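PDB 1R5M: SIR4-interacting protein SIF2, which antagonizes telomeric silencing in yeast, may recruit SIR4 to other sites, and serves as a WD-repeat subunit of the Set3 corepressor complex. Local coordinates for residues L271-G276 / W315-N320; S294-G299 / Q343-A348; K302-S307 / Y357-L362; G310-W315 / L380-Y385. All blocks are in the same frame, centred on the assembly; numbering follows the deposited sequence.

Contact 1. Residues L271-G276 / W315-N320; sequences LRIWHG and WSLKQN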
loop_
_atom_site.group_PDB
_atom_site.type_symbol
_atom_site.label_atom_id
_atom_site.label_comp_id
_atom_site.label_asym_id
_atom_site.label_seq_id
_atom_site.Cartn_x
_atom_site.Cartn_y
_atom_site.Cartn_z
ATOM N N LEU A 271 11.146 -11.874 -4.343
ATOM C CA LEU A 271 10.719 -11.509 -3.003
ATOM C C LEU A 271 11.816 -12.036 -2.102
ATOM O O LEU A 271 12.395 -13.088 -2.374
ATOM C CB LEU A 271 9.433 -12.222 -2.597
ATOM C CG LEU A 271 8.130 -11.927 -3.321
ATOM C CD1 LEU A 271 7.015 -12.696 -2.628
ATOM C CD2 LEU A 271 7.847 -10.432 -3.305
ATOM N N ARG A 272 12.119 -11.303 -1.044
ATOM C CA ARG A 272 13.098 -11.773 -0.079
ATOM C C ARG A 272 12.485 -11.629 1.308
ATOM O O ARG A 272 11.648 -10.751 1.545
ATOM C CB ARG A 272 14.415 -10.993 -0.196
ATOM C CG ARG A 272 15.314 -11.506 -1.331
ATOM C CD ARG A 272 16.609 -10.707 -1.447
ATOM N NE ARG A 272 17.426 -11.122 -2.591
ATOM C CZ ARG A 272 18.334 -12.095 -2.565
ATOM N NH1 ARG A 272 18.563 -12.774 -1.449
ATOM N NH2 ARG A 272 19.024 -12.385 -3.662
ATOM N N ILE A 273 12.874 -12.528 2.205
ATOM C CA ILE A 273 12.395 -12.526 3.585
ATOM C C ILE A 273 13.645 -12.312 4.427
ATOM O O ILE A 273 14.633 -13.032 4.264
ATOM C CB ILE A 273 11.751 -13.882 3.970
ATOM C CG1 ILE A 273 10.592 -14.214 3.019
ATOM C CG2 ILE A 273 11.260 -13.831 5.409
ATOM C CD1 ILE A 273 9.437 -13.229 3.056
ATOM N N TRP A 274 13.615 -11.327 5.320
ATOM C CA TRP A 274 14.786 -11.028 6.142
ATOM C C TRP A 274 14.560 -11.205 7.631
ATOM O O TRP A 274 13.548 -10.759 8.179
ATOM C CB TRP A 274 15.260 -9.590 5.901
ATOM C CG TRP A 274 15.337 -9.191 4.466
ATOM C CD1 TRP A 274 14.298 -8.798 3.666
ATOM C CD2 TRP A 274 16.515 -9.134 3.654
ATOM N NE1 TRP A 274 14.758 -8.500 2.410
ATOM C CE2 TRP A 274 16.114 -8.696 2.372
ATOM C CE3 TRP A 274 17.870 -9.412 3.882
ATOM C CZ2 TRP A 274 17.019 -8.525 1.321
ATOM C CZ3 TRP A 274 18.773 -9.243 2.833
ATOM C CH2 TRP A 274 18.341 -8.802 1.568
ATOM N N HIS A 275 15.526 -11.850 8.277
ATOM C CA HIS A 275 15.489 -12.080 9.716
ATOM C C HIS A 275 16.590 -11.278 10.402
ATOM O O HIS A 275 16.353 -10.635 11.425
ATOM C CB HIS A 275 15.698 -13.561 10.023
ATOM C CG HIS A 275 16.173 -13.823 11.419
ATOM N ND1 HIS A 275 15.368 -13.656 12.524
ATOM C CD2 HIS A 275 17.380 -14.213 11.888
ATOM C CE1 HIS A 275 16.059 -13.935 13.615
ATOM N NE2 HIS A 275 17.284 -14.275 13.256
ATOM N N GLY A 276 17.792 -11.333 9.838
ATOM C CA GLY A 276 18.926 -10.622 10.407
ATOM C C GLY A 276 18.860 -9.123 10.207
ATOM O O GLY A 276 18.268 -8.643 9.242
ATOM N N TRP A 315 3.398 -17.957 -1.705
ATOM C CA TRP A 315 4.621 -18.664 -1.343
ATOM C C TRP A 315 4.614 -19.187 0.087
ATOM O O TRP A 315 4.077 -18.548 0.985
ATOM C CB TRP A 315 5.823 -17.728 -1.518
ATOM C CG TRP A 315 5.810 -16.903 -2.788
ATOM C CD1 TRP A 315 5.168 -15.712 -2.994
ATOM C CD2 TRP A 315 6.507 -17.196 -4.002
ATOM N NE1 TRP A 315 5.433 -15.241 -4.263
ATOM C CE2 TRP A 315 6.252 -16.135 -4.900
ATOM C CE3 TRP A 315 7.327 -18.254 -4.419
ATOM C CZ2 TRP A 315 6.791 -16.102 -6.190
ATOM C CZ3 TRP A 315 7.859 -18.220 -5.700
ATOM C CH2 TRP A 315 7.590 -17.152 -6.569
ATOM N N SER A 316 5.233 -20.349 0.287
ATOM C CA SER A 316 5.323 -20.973 1.603
ATOM C C SER A 316 6.721 -20.826 2.196
ATOM O O SER A 316 7.708 -21.234 1.584
ATOM C CB SER A 316 4.982 -22.463 1.505
ATOM O OG SER A 316 5.340 -23.155 2.694
ATOM N N LEU A 317 6.815 -20.236 3.384
ATOM C CA LEU A 317 8.113 -20.097 4.036
ATOM C C LEU A 317 8.530 -21.436 4.645
ATOM O O LEU A 317 9.706 -21.792 4.630
ATOM C CB LEU A 317 8.067 -19.024 5.132
ATOM C CG LEU A 317 8.310 -17.582 4.676
ATOM C CD1 LEU A 317 7.176 -17.111 3.772
ATOM C CD2 LEU A 317 8.426 -16.685 5.899
ATOM N N LYS A 318 7.557 -22.183 5.164
ATOM C CA LYS A 318 7.842 -23.471 5.787
ATOM C C LYS A 318 8.382 -24.502 4.807
ATOM O O LYS A 318 9.223 -25.321 5.170
ATOM C CB LYS A 318 6.583 -24.015 6.473
ATOM C CG LYS A 318 6.169 -23.193 7.686
ATOM C CD LYS A 318 4.785 -23.555 8.192
ATOM C CE LYS A 318 4.735 -24.931 8.821
ATOM N NZ LYS A 318 3.373 -25.188 9.383
ATOM N N GLN A 319 7.910 -24.455 3.564
ATOM C CA GLN A 319 8.351 -25.409 2.551
ATOM C C GLN A 319 9.282 -24.798 1.507
ATOM O O GLN A 319 9.762 -25.503 0.614
ATOM C CB GLN A 319 7.140 -26.022 1.839
ATOM C CG GLN A 319 6.143 -26.707 2.759
ATOM C CD GLN A 319 6.798 -27.687 3.708
ATOM O OE1 GLN A 319 7.593 -28.534 3.295
ATOM N NE2 GLN A 319 6.465 -27.582 4.989
ATOM N N ASN A 320 9.538 -23.497 1.622
ATOM C CA ASN A 320 10.398 -22.783 0.679
ATOM C C ASN A 320 10.003 -23.096 -0.760
ATOM O O ASN A 320 10.815 -23.568 -1.558
ATOM C CB ASN A 320 11.870 -23.150 0.901
ATOM C CG ASN A 320 12.793 -22.471 -0.094
ATOM O OD1 ASN A 320 12.563 -21.326 -0.481
ATOM N ND2 ASN A 320 13.842 -23.173 -0.513
#
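W315 NE1 meets two neighbours: it is hydrogen-bonded to S305 OG, and L271 CD1 approaches it to 3.4 Å. The same methyl lies 3.6 Å from W315 CD1, so it packs obliquely against the NE1-CD1 side of the five-membered ring. L271 and I273 both send their CB atoms toward the 315-320 segment, while R272 between them faces elsewhere. Two residues further along each segment the pattern recurs in aliphatic form: I273 CG2 reaches L317 CD2 at 4.1 Å. In I273 a chi1 of -58° sets CG2 anti to the backbone N, which brings CG2 closer to the leucine than CD1. W297 touches both I273 and L317, and F285 lies against the W315 indole with the ring planes about 20° apart. Beyond the strand the chain turns through an ST motif, in which Q319 N donates to S316 OG at 3.0 Å with an N-H...O angle of 152°. No hydrogen bond crosses between the two segments. The join is thus side-chain packing between the third strand of one blade and the end of the third strand, with the turn after it, of the next. The tryptophan bonded to serine is consistent with the Trp-Ser/Thr-His-Asp structural network characteristic of WD repeats, here within a β-propeller.

Contact 2. Residues S294-G299 / Q343-A348; sequences SASWVG and QKYAVA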
loop_
_atom_site.group_PDB
_atom_site.type_symbol
_atom_site.label_atom_id
_atom_site.label_comp_id
_atom_site.label_asym_id
_atom_site.label_seq_id
_atom_site.Cartn_x
_atom_site.Cartn_y
_atom_site.Cartn_z
ATOM N N SER A 294 3.102 -5.501 -5.975
ATOM C CA SER A 294 2.593 -5.532 -4.607
ATOM C C SER A 294 2.888 -6.885 -3.975
ATOM O O SER A 294 3.000 -7.890 -4.673
ATOM C CB SER A 294 1.073 -5.314 -4.579
ATOM O OG SER A 294 0.683 -4.154 -5.296
ATOM N N ALA A 295 3.013 -6.901 -2.651
ATOM C CA ALA A 295 3.251 -8.134 -1.907
ATOM C C ALA A 295 2.789 -7.933 -0.472
ATOM O O ALA A 295 2.902 -6.837 0.080
ATOM C CB ALA A 295 4.731 -8.507 -1.939
ATOM N N SER A 296 2.267 -8.998 0.127
ATOM C CA SER A 296 1.761 -8.944 1.492
ATOM C C SER A 296 1.995 -10.239 2.239
ATOM O O SER A 296 2.177 -11.303 1.643
ATOM C CB SER A 296 0.243 -8.704 1.502
ATOM O OG SER A 296 -0.122 -7.472 0.917
ATOM N N TRP A 297 1.971 -10.139 3.561
ATOM C CA TRP A 297 2.086 -11.309 4.401
ATOM C C TRP A 297 0.706 -11.946 4.418
ATOM O O TRP A 297 -0.311 -11.250 4.370
ATOM C CB TRP A 297 2.456 -10.923 5.837
ATOM C CG TRP A 297 3.895 -10.660 6.023
ATOM C CD1 TRP A 297 4.517 -9.445 6.031
ATOM C CD2 TRP A 297 4.918 -11.640 6.180
ATOM N NE1 TRP A 297 5.872 -9.611 6.183
ATOM C CE2 TRP A 297 6.146 -10.951 6.275
ATOM C CE3 TRP A 297 4.918 -13.040 6.247
ATOM C CZ2 TRP A 297 7.367 -11.615 6.434
ATOM C CZ3 TRP A 297 6.132 -13.702 6.406
ATOM C CH2 TRP A 297 7.341 -12.986 6.497
ATOM N N VAL A 298 0.680 -13.271 4.459
ATOM C CA VAL A 298 -0.567 -14.018 4.548
ATOM C C VAL A 298 -0.314 -14.842 5.801
ATOM O O VAL A 298 0.263 -15.929 5.748
ATOM C CB VAL A 298 -0.780 -14.938 3.333
ATOM C CG1 VAL A 298 -2.058 -15.742 3.514
ATOM C CG2 VAL A 298 -0.860 -14.101 2.057
ATOM N N GLY A 299 -0.729 -14.304 6.940
ATOM C CA GLY A 299 -0.468 -14.996 8.185
ATOM C C GLY A 299 1.014 -14.839 8.477
ATOM O O GLY A 299 1.636 -13.850 8.070
ATOM N N GLN A 343 -7.635 -13.493 4.334
ATOM C CA GLN A 343 -8.267 -14.592 3.608
ATOM C C GLN A 343 -8.609 -14.279 2.156
ATOM O O GLN A 343 -8.997 -15.170 1.401
ATOM C CB GLN A 343 -9.541 -15.023 4.342
ATOM C CG GLN A 343 -9.293 -15.516 5.762
ATOM C CD GLN A 343 -8.723 -16.920 5.798
ATOM O OE1 GLN A 343 -7.788 -17.243 5.067
ATOM N NE2 GLN A 343 -9.285 -17.763 6.656
ATOM N N LYS A 344 -8.471 -13.017 1.765
ATOM C CA LYS A 344 -8.791 -12.609 0.399
ATOM C C LYS A 344 -7.731 -11.668 -0.151
ATOM O O LYS A 344 -7.187 -10.843 0.581
ATOM C CB LYS A 344 -10.151 -11.903 0.373
ATOM C CG LYS A 344 -11.320 -12.742 0.892
ATOM C CD LYS A 344 -11.719 -13.816 -0.107
ATOM C CE LYS A 344 -12.905 -14.632 0.398
ATOM N NZ LYS A 344 -12.554 -15.431 1.609
ATOM N N TYR A 345 -7.438 -11.795 -1.439
ATOM C CA TYR A 345 -6.446 -10.940 -2.083
ATOM C C TYR A 345 -7.081 -10.346 -3.333
ATOM O O TYR A 345 -7.499 -11.079 -4.229
ATOM C CB TYR A 345 -5.200 -11.749 -2.460
ATOM C CG TYR A 345 -3.996 -10.890 -2.790
ATOM C CD1 TYR A 345 -3.399 -10.095 -1.812
ATOM C CD2 TYR A 345 -3.455 -10.871 -4.073
ATOM C CE1 TYR A 345 -2.287 -9.300 -2.104
ATOM C CE2 TYR A 345 -2.342 -10.078 -4.378
ATOM C CZ TYR A 345 -1.765 -9.298 -3.387
ATOM O OH TYR A 345 -0.662 -8.522 -3.672
ATOM N N ALA A 346 -7.156 -9.021 -3.386
ATOM C CA ALA A 346 -7.759 -8.328 -4.518
ATOM C C ALA A 346 -6.695 -7.703 -5.404
ATOM O O ALA A 346 -5.779 -7.044 -4.914
ATOM C CB ALA A 346 -8.714 -7.252 -4.017
ATOM N N VAL A 347 -6.821 -7.910 -6.713
ATOM C CA VAL A 347 -5.865 -7.355 -7.662
ATOM C C VAL A 347 -6.562 -6.590 -8.776
ATOM O O VAL A 347 -7.676 -6.930 -9.172
ATOM C CB VAL A 347 -4.994 -8.458 -8.299
ATOM C CG1 VAL A 347 -4.146 -9.134 -7.232
ATOM C CG2 VAL A 347 -5.873 -9.474 -9.009
ATOM N N ALA A 348 -5.903 -5.547 -9.268
ATOM C CA ALA A 348 -6.455 -4.747 -10.351
ATOM C C ALA A 348 -5.628 -4.992 -11.602
ATOM O O ALA A 348 -4.429 -4.710 -11.627
ATOM C CB ALA A 348 -6.423 -3.270 -9.982
HETATM O O HOH W 1 -0.093 -6.842 -1.667
#
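Strands 294-298 and 344-348, which meet through S294, S296 and Y345, run antiparallel at 171° with axes 10.0 Å apart at closest approach, too far for backbone pairing, so they face each other as members of adjacent propeller blades. Y345 spans the separation. Its ring stands anti to the backbone N (chi1 -165°), and this carries the phenol across to the first strand of the preceding blade. At the far end Y345 OH comes within 3.8 Å of S294 CB; the hydroxyl of that serine is engaged elsewhere, with G336 N on strand 333-338. S296 OG lies at the ring edge, near its plane, 4.1 Å from Y345 CE1. One water completes the link, lying in the plane of the phenol at its edge, 2.7 Å from Y345 OH and likewise 2.7 Å from S296 OG. Between the segments the contact is therefore largely polar, with serine hydroxyl and water near the ring edge and OH; the apolar packing on the tyrosine comes from I304 and I338 on neighbouring strands. Because no direct hydrogen bond joins the segments, the coupling of the two hydroxyls depends on the water, which supplies the buried phenol OH with a hydrogen-bonding partner and links it to S296.

Contact 3. Residues K302-S307 / Y357-L362; sequences KVISCS and YDLKKL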
loop_
_atom_site.group_PDB
_atom_site.type_symbol
_atom_site.label_atom_id
_atom_site.label_comp_id
_atom_site.label_asym_id
_atom_site.label_seq_id
_atom_site.Cartn_x
_atom_site.Cartn_y
_atom_site.Cartn_z
ATOM N N LYS A 302 3.312 -17.513 5.205
ATOM C CA LYS A 302 3.182 -17.351 3.762
ATOM C C LYS A 302 3.201 -15.885 3.358
ATOM O O LYS A 302 2.940 -15.004 4.174
ATOM C CB LYS A 302 1.856 -17.957 3.276
ATOM C CG LYS A 302 1.621 -19.412 3.659
ATOM C CD LYS A 302 0.258 -19.884 3.160
ATOM C CE LYS A 302 -0.071 -21.278 3.672
ATOM N NZ LYS A 302 -0.220 -21.306 5.158
ATOM N N VAL A 303 3.529 -15.638 2.094
ATOM C CA VAL A 303 3.513 -14.294 1.533
ATOM C C VAL A 303 2.890 -14.429 0.153
ATOM O O VAL A 303 2.934 -15.499 -0.457
ATOM C CB VAL A 303 4.925 -13.657 1.413
ATOM C CG1 VAL A 303 5.483 -13.380 2.801
ATOM C CG2 VAL A 303 5.861 -14.557 0.630
ATOM N N ILE A 304 2.275 -13.355 -0.321
ATOM C CA ILE A 304 1.630 -13.372 -1.624
ATOM C C ILE A 304 2.095 -12.153 -2.401
ATOM O O ILE A 304 2.327 -11.086 -1.828
ATOM C CB ILE A 304 0.083 -13.394 -1.466
ATOM C CG1 ILE A 304 -0.584 -13.614 -2.824
ATOM C CG2 ILE A 304 -0.405 -12.102 -0.818
ATOM C CD1 ILE A 304 -2.062 -13.964 -2.714
ATOM N N SER A 305 2.255 -12.323 -3.707
ATOM C CA SER A 305 2.716 -11.237 -4.553
ATOM C C SER A 305 1.997 -11.222 -5.891
ATOM O O SER A 305 1.433 -12.229 -6.313
ATOM C CB SER A 305 4.220 -11.381 -4.802
ATOM O OG SER A 305 4.522 -12.652 -5.365
ATOM N N CYS A 306 1.993 -10.064 -6.539
ATOM C CA CYS A 306 1.408 -9.954 -7.869
ATOM C C CYS A 306 2.379 -9.128 -8.697
ATOM O O CYS A 306 3.158 -8.326 -8.164
ATOM C CB CYS A 306 -0.009 -9.365 -7.843
ATOM S SG CYS A 306 -0.212 -7.785 -7.054
ATOM N N SER A 307 2.335 -9.319 -10.007
ATOM C CA SER A 307 3.311 -8.684 -10.868
ATOM C C SER A 307 2.805 -8.195 -12.211
ATOM O O SER A 307 1.673 -8.468 -12.612
ATOM C CB SER A 307 4.448 -9.699 -11.075
ATOM O OG SER A 307 5.258 -9.422 -12.199
ATOM N N TYR A 357 -9.244 -13.060 -4.992
ATOM C CA TYR A 357 -8.852 -14.456 -4.820
ATOM C C TYR A 357 -9.099 -14.916 -3.391
ATOM O O TYR A 357 -8.927 -14.154 -2.438
ATOM C CB TYR A 357 -7.378 -14.626 -5.195
ATOM C CG TYR A 357 -7.139 -14.447 -6.674
ATOM C CD1 TYR A 357 -7.397 -15.485 -7.569
ATOM C CD2 TYR A 357 -6.721 -13.219 -7.190
ATOM C CE1 TYR A 357 -7.251 -15.303 -8.944
ATOM C CE2 TYR A 357 -6.571 -13.029 -8.560
ATOM C CZ TYR A 357 -6.840 -14.074 -9.431
ATOM O OH TYR A 357 -6.721 -13.883 -10.788
ATOM N N ASP A 358 -9.510 -16.171 -3.251
ATOM C CA ASP A 358 -9.807 -16.742 -1.947
ATOM C C ASP A 358 -8.638 -17.589 -1.464
ATOM O O ASP A 358 -8.225 -18.540 -2.132
ATOM C CB ASP A 358 -11.081 -17.582 -2.043
ATOM C CG ASP A 358 -11.506 -18.157 -0.711
ATOM O OD1 ASP A 358 -11.101 -17.613 0.339
ATOM O OD2 ASP A 358 -12.264 -19.149 -0.717
ATOM N N LEU A 359 -8.109 -17.230 -0.300
ATOM C CA LEU A 359 -6.976 -17.935 0.281
ATOM C C LEU A 359 -7.398 -18.826 1.445
ATOM O O LEU A 359 -6.575 -19.546 2.001
ATOM C CB LEU A 359 -5.942 -16.922 0.785
ATOM C CG LEU A 359 -5.545 -15.779 -0.154
ATOM C CD1 LEU A 359 -4.522 -14.880 0.547
ATOM C CD2 LEU A 359 -4.961 -16.337 -1.442
ATOM N N LYS A 360 -8.678 -18.779 1.802
ATOM C CA LYS A 360 -9.199 -19.553 2.927
ATOM C C LYS A 360 -8.754 -21.011 3.004
ATOM O O LYS A 360 -8.145 -21.425 3.991
ATOM C CB LYS A 360 -10.729 -19.490 2.951
ATOM C CG LYS A 360 -11.346 -20.161 4.169
ATOM C CD LYS A 360 -12.850 -19.957 4.223
ATOM C CE LYS A 360 -13.442 -20.581 5.478
ATOM N NZ LYS A 360 -14.913 -20.350 5.581
ATOM N N LYS A 361 -9.061 -21.795 1.977
ATOM C CA LYS A 361 -8.684 -23.205 1.986
ATOM C C LYS A 361 -7.171 -23.385 1.988
ATOM O O LYS A 361 -6.646 -24.285 2.646
ATOM C CB LYS A 361 -9.309 -23.923 0.789
ATOM C CG LYS A 361 -10.825 -23.786 0.738
ATOM C CD LYS A 361 -11.454 -24.133 2.082
ATOM C CE LYS A 361 -12.944 -23.826 2.098
ATOM N NZ LYS A 361 -13.538 -24.063 3.444
ATOM N N LEU A 362 -6.472 -22.522 1.259
ATOM C CA LEU A 362 -5.020 -22.590 1.197
ATOM C C LEU A 362 -4.406 -22.288 2.563
ATOM O O LEU A 362 -3.290 -22.719 2.856
ATOM C CB LEU A 362 -4.494 -21.608 0.145
ATOM C CG LEU A 362 -4.724 -22.037 -1.310
ATOM C CD1 LEU A 362 -4.556 -20.852 -2.246
ATOM C CD2 LEU A 362 -3.749 -23.155 -1.665
#
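I304 and L359 meet tip to tip, with I304 CD1 at 4.0 Å from L359 CD2 and 4.2 Å from L359 CD1, so a single methyl faces both ends of the leucine fork. The isoleucine gets there by extension: CG1 is anti to the backbone N (chi1 -172°), and the second torsion is also nearly trans. L359 has further neighbours in V298 and I382. This places the pair at the junction between two blades of the β-propeller, with I304 on the second strand of one and L359 just past the third strand of the next. L362, in the short helix 360-363, contributes a side chain directed toward strand 302-307, though its side-chain atoms come no nearer than 5.7 Å; the closest approach is made by its carbonyl, as K302 CE lies 3.6 Å from L362 O. Beyond CB the lysine runs extended until its last torsion, where chi4 of 65° bends the chain, and the aliphatic CE thus comes nearer to that oxygen than the amino group does. At the start of the helix D358 OD1 accepts a capping bond from K360 N at 3.1 Å, the donor standing well above the carboxylate plane. The same oxygen makes a salt bridge with K344.

Contact 4. Residues G310-W315 / L380-Y385; sequences GSVRLW and LPIPLY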
loop_
_atom_site.group_PDB
_atom_site.type_symbol
_atom_site.label_atom_id
_atom_site.label_comp_id
_atom_site.label_asym_id
_atom_site.label_seq_id
_atom_site.Cartn_x
_atom_site.Cartn_y
_atom_site.Cartn_z
ATOM N N GLY A 310 1.301 -10.434 -14.861
ATOM C CA GLY A 310 -0.077 -10.891 -14.799
ATOM C C GLY A 310 -0.396 -12.036 -13.857
ATOM O O GLY A 310 -1.504 -12.573 -13.889
ATOM N N SER A 311 0.551 -12.406 -13.001
ATOM C CA SER A 311 0.319 -13.511 -12.079
ATOM C C SER A 311 0.267 -13.119 -10.612
ATOM O O SER A 311 0.812 -12.092 -10.199
ATOM C CB SER A 311 1.396 -14.589 -12.254
ATOM O OG SER A 311 2.649 -14.155 -11.744
ATOM N N VAL A 312 -0.417 -13.956 -9.843
ATOM C CA VAL A 312 -0.547 -13.803 -8.404
ATOM C C VAL A 312 0.081 -15.084 -7.881
ATOM O O VAL A 312 -0.300 -16.182 -8.298
ATOM C CB VAL A 312 -2.021 -13.740 -7.962
ATOM C CG1 VAL A 312 -2.105 -13.652 -6.447
ATOM C CG2 VAL A 312 -2.702 -12.536 -8.597
ATOM N N ARG A 313 1.055 -14.954 -6.987
ATOM C CA ARG A 313 1.734 -16.124 -6.456
ATOM C C ARG A 313 1.750 -16.160 -4.939
ATOM O O ARG A 313 2.068 -15.165 -4.287
ATOM C CB ARG A 313 3.166 -16.175 -7.000
ATOM C CG ARG A 313 3.212 -16.287 -8.520
ATOM C CD ARG A 313 4.621 -16.199 -9.081
ATOM N NE ARG A 313 4.591 -16.099 -10.539
ATOM C CZ ARG A 313 4.993 -17.056 -11.366
ATOM N NH1 ARG A 313 5.470 -18.198 -10.884
ATOM N NH2 ARG A 313 4.907 -16.876 -12.677
ATOM N N LEU A 314 1.389 -17.317 -4.393
ATOM C CA LEU A 314 1.362 -17.536 -2.947
ATOM C C LEU A 314 2.562 -18.420 -2.628
ATOM O O LEU A 314 2.720 -19.503 -3.205
ATOM C CB LEU A 314 0.060 -18.234 -2.539
ATOM C CG LEU A 314 -0.107 -18.551 -1.051
ATOM C CD1 LEU A 314 -0.231 -17.259 -0.252
ATOM C CD2 LEU A 314 -1.347 -19.411 -0.858
ATOM N N TRP A 315 3.398 -17.957 -1.705
ATOM C CA TRP A 315 4.621 -18.664 -1.343
ATOM C C TRP A 315 4.614 -19.187 0.087
ATOM O O TRP A 315 4.077 -18.548 0.985
ATOM C CB TRP A 315 5.823 -17.728 -1.518
ATOM C CG TRP A 315 5.810 -16.903 -2.788
ATOM C CD1 TRP A 315 5.168 -15.712 -2.994
ATOM C CD2 TRP A 315 6.507 -17.196 -4.002
ATOM N NE1 TRP A 315 5.433 -15.241 -4.263
ATOM C CE2 TRP A 315 6.252 -16.135 -4.900
ATOM C CE3 TRP A 315 7.327 -18.254 -4.419
ATOM C CZ2 TRP A 315 6.791 -16.102 -6.190
ATOM C CZ3 TRP A 315 7.859 -18.220 -5.700
ATOM C CH2 TRP A 315 7.590 -17.152 -6.569
ATOM N N LEU A 380 -0.658 -25.431 -7.339
ATOM C CA LEU A 380 -2.089 -25.357 -7.071
ATOM C C LEU A 380 -2.619 -24.023 -7.581
ATOM O O LEU A 380 -1.892 -23.034 -7.621
ATOM C CB LEU A 380 -2.356 -25.464 -5.567
ATOM C CG LEU A 380 -1.913 -26.740 -4.846
ATOM C CD1 LEU A 380 -2.165 -26.600 -3.356
ATOM C CD2 LEU A 380 -2.665 -27.935 -5.413
ATOM N N PRO A 381 -3.889 -23.983 -8.000
ATOM C CA PRO A 381 -4.421 -22.710 -8.487
ATOM C C PRO A 381 -4.985 -21.914 -7.313
ATOM O O PRO A 381 -5.353 -22.494 -6.292
ATOM C CB PRO A 381 -5.509 -23.152 -9.455
ATOM C CG PRO A 381 -6.066 -24.361 -8.763
ATOM C CD PRO A 381 -4.816 -25.091 -8.296
ATOM N N ILE A 382 -5.021 -20.591 -7.430
ATOM C CA ILE A 382 -5.593 -19.783 -6.357
ATOM C C ILE A 382 -7.043 -19.560 -6.781
ATOM O O ILE A 382 -7.306 -18.925 -7.798
ATOM C CB ILE A 382 -4.888 -18.419 -6.203
ATOM C CG1 ILE A 382 -3.393 -18.623 -5.939
ATOM C CG2 ILE A 382 -5.501 -17.657 -5.032
ATOM C CD1 ILE A 382 -2.609 -17.329 -5.830
ATOM N N PRO A 383 -8.002 -20.086 -6.005
ATOM C CA PRO A 383 -9.428 -19.945 -6.319
ATOM C C PRO A 383 -9.881 -18.512 -6.572
ATOM O O PRO A 383 -9.575 -17.615 -5.792
ATOM C CB PRO A 383 -10.113 -20.547 -5.095
ATOM C CG PRO A 383 -9.124 -21.568 -4.619
ATOM C CD PRO A 383 -7.818 -20.822 -4.742
ATOM N N LEU A 384 -10.602 -18.304 -7.671
ATOM C CA LEU A 384 -11.126 -16.984 -7.996
ATOM C C LEU A 384 -12.461 -16.857 -7.270
ATOM O O LEU A 384 -13.406 -17.594 -7.550
ATOM C CB LEU A 384 -11.332 -16.833 -9.504
ATOM C CG LEU A 384 -11.931 -15.497 -9.953
ATOM C CD1 LEU A 384 -11.039 -14.342 -9.496
ATOM C CD2 LEU A 384 -12.077 -15.491 -11.469
ATOM N N TYR A 385 -12.532 -15.921 -6.333
ATOM C CA TYR A 385 -13.738 -15.719 -5.541
ATOM C C TYR A 385 -14.767 -14.822 -6.216
ATOM O O TYR A 385 -15.966 -15.121 -6.214
ATOM C CB TYR A 385 -13.350 -15.120 -4.187
ATOM C CG TYR A 385 -14.492 -14.941 -3.214
ATOM C CD1 TYR A 385 -15.128 -16.042 -2.645
ATOM C CD2 TYR A 385 -14.927 -13.667 -2.847
ATOM C CE1 TYR A 385 -16.167 -15.880 -1.735
ATOM C CE2 TYR A 385 -15.966 -13.495 -1.938
ATOM C CZ TYR A 385 -16.579 -14.605 -1.386
ATOM O OH TYR A 385 -17.602 -14.441 -0.481
#
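A chi1 of -58° sets CG1 of I382 anti to the carbonyl carbon, and an extended chi2 of 178° carries CD1 on to strand 311-315. V312 meets it with CG1 anti to its own backbone N, and the two side chains cross at about a right angle. In the β-propeller this is a junction between blades, the third strand of one receiving a side chain from I382, at the interruption of strand 380-388, the outermost strand of the next blade. The evidence is in the distances around one methyl. I382 CD1 lies 3.8 Å from V312 CG1, and L314 CB is a little further from that CD1, at 4.3 Å. Since V312 and L314 are two residues apart and both direct their CB atoms toward I382, they receive it on the same face of their strand. Y357, L359 and A324 add to the apolar surroundings, while the carbonyl of I382 is bonded to S326 OG, which ties its backbone to strand 321-327. R313, between the two contact residues, points away and is steadied there by its own strand: R313 NE donates to S311 OG at 3.0 Å, and S311 OG is bonded to D309 as well. Backbone also takes part in the packing, for the nearest atom of strand 311-315 to I382 CD1 is the carbonyl oxygen V312 O, at 3.6 Å.

Overall arrangement
All four contacts join successive blades of the eight-bladed propeller, and along the chain their segments alternate rather than nest. Contact 1 links the blade that holds strand 271-274 to the one that holds strand 311-316; contacts 2, 3 and 4 link the latter to the next, which includes strands 344-349, 354-358 and 380-388. Contacts 3 and 4 have centres about 6 Å apart, as do 2 and 3, whereas contact 1 lies about 14 to 18 Å from the others. Strands 292-298, 302-307 and 311-316 are consecutive in one blade, so contacts 2, 3 and 4 step outward across it. V312 also touches Y345, so the packing between these two blades runs continuously from inner to outer strands.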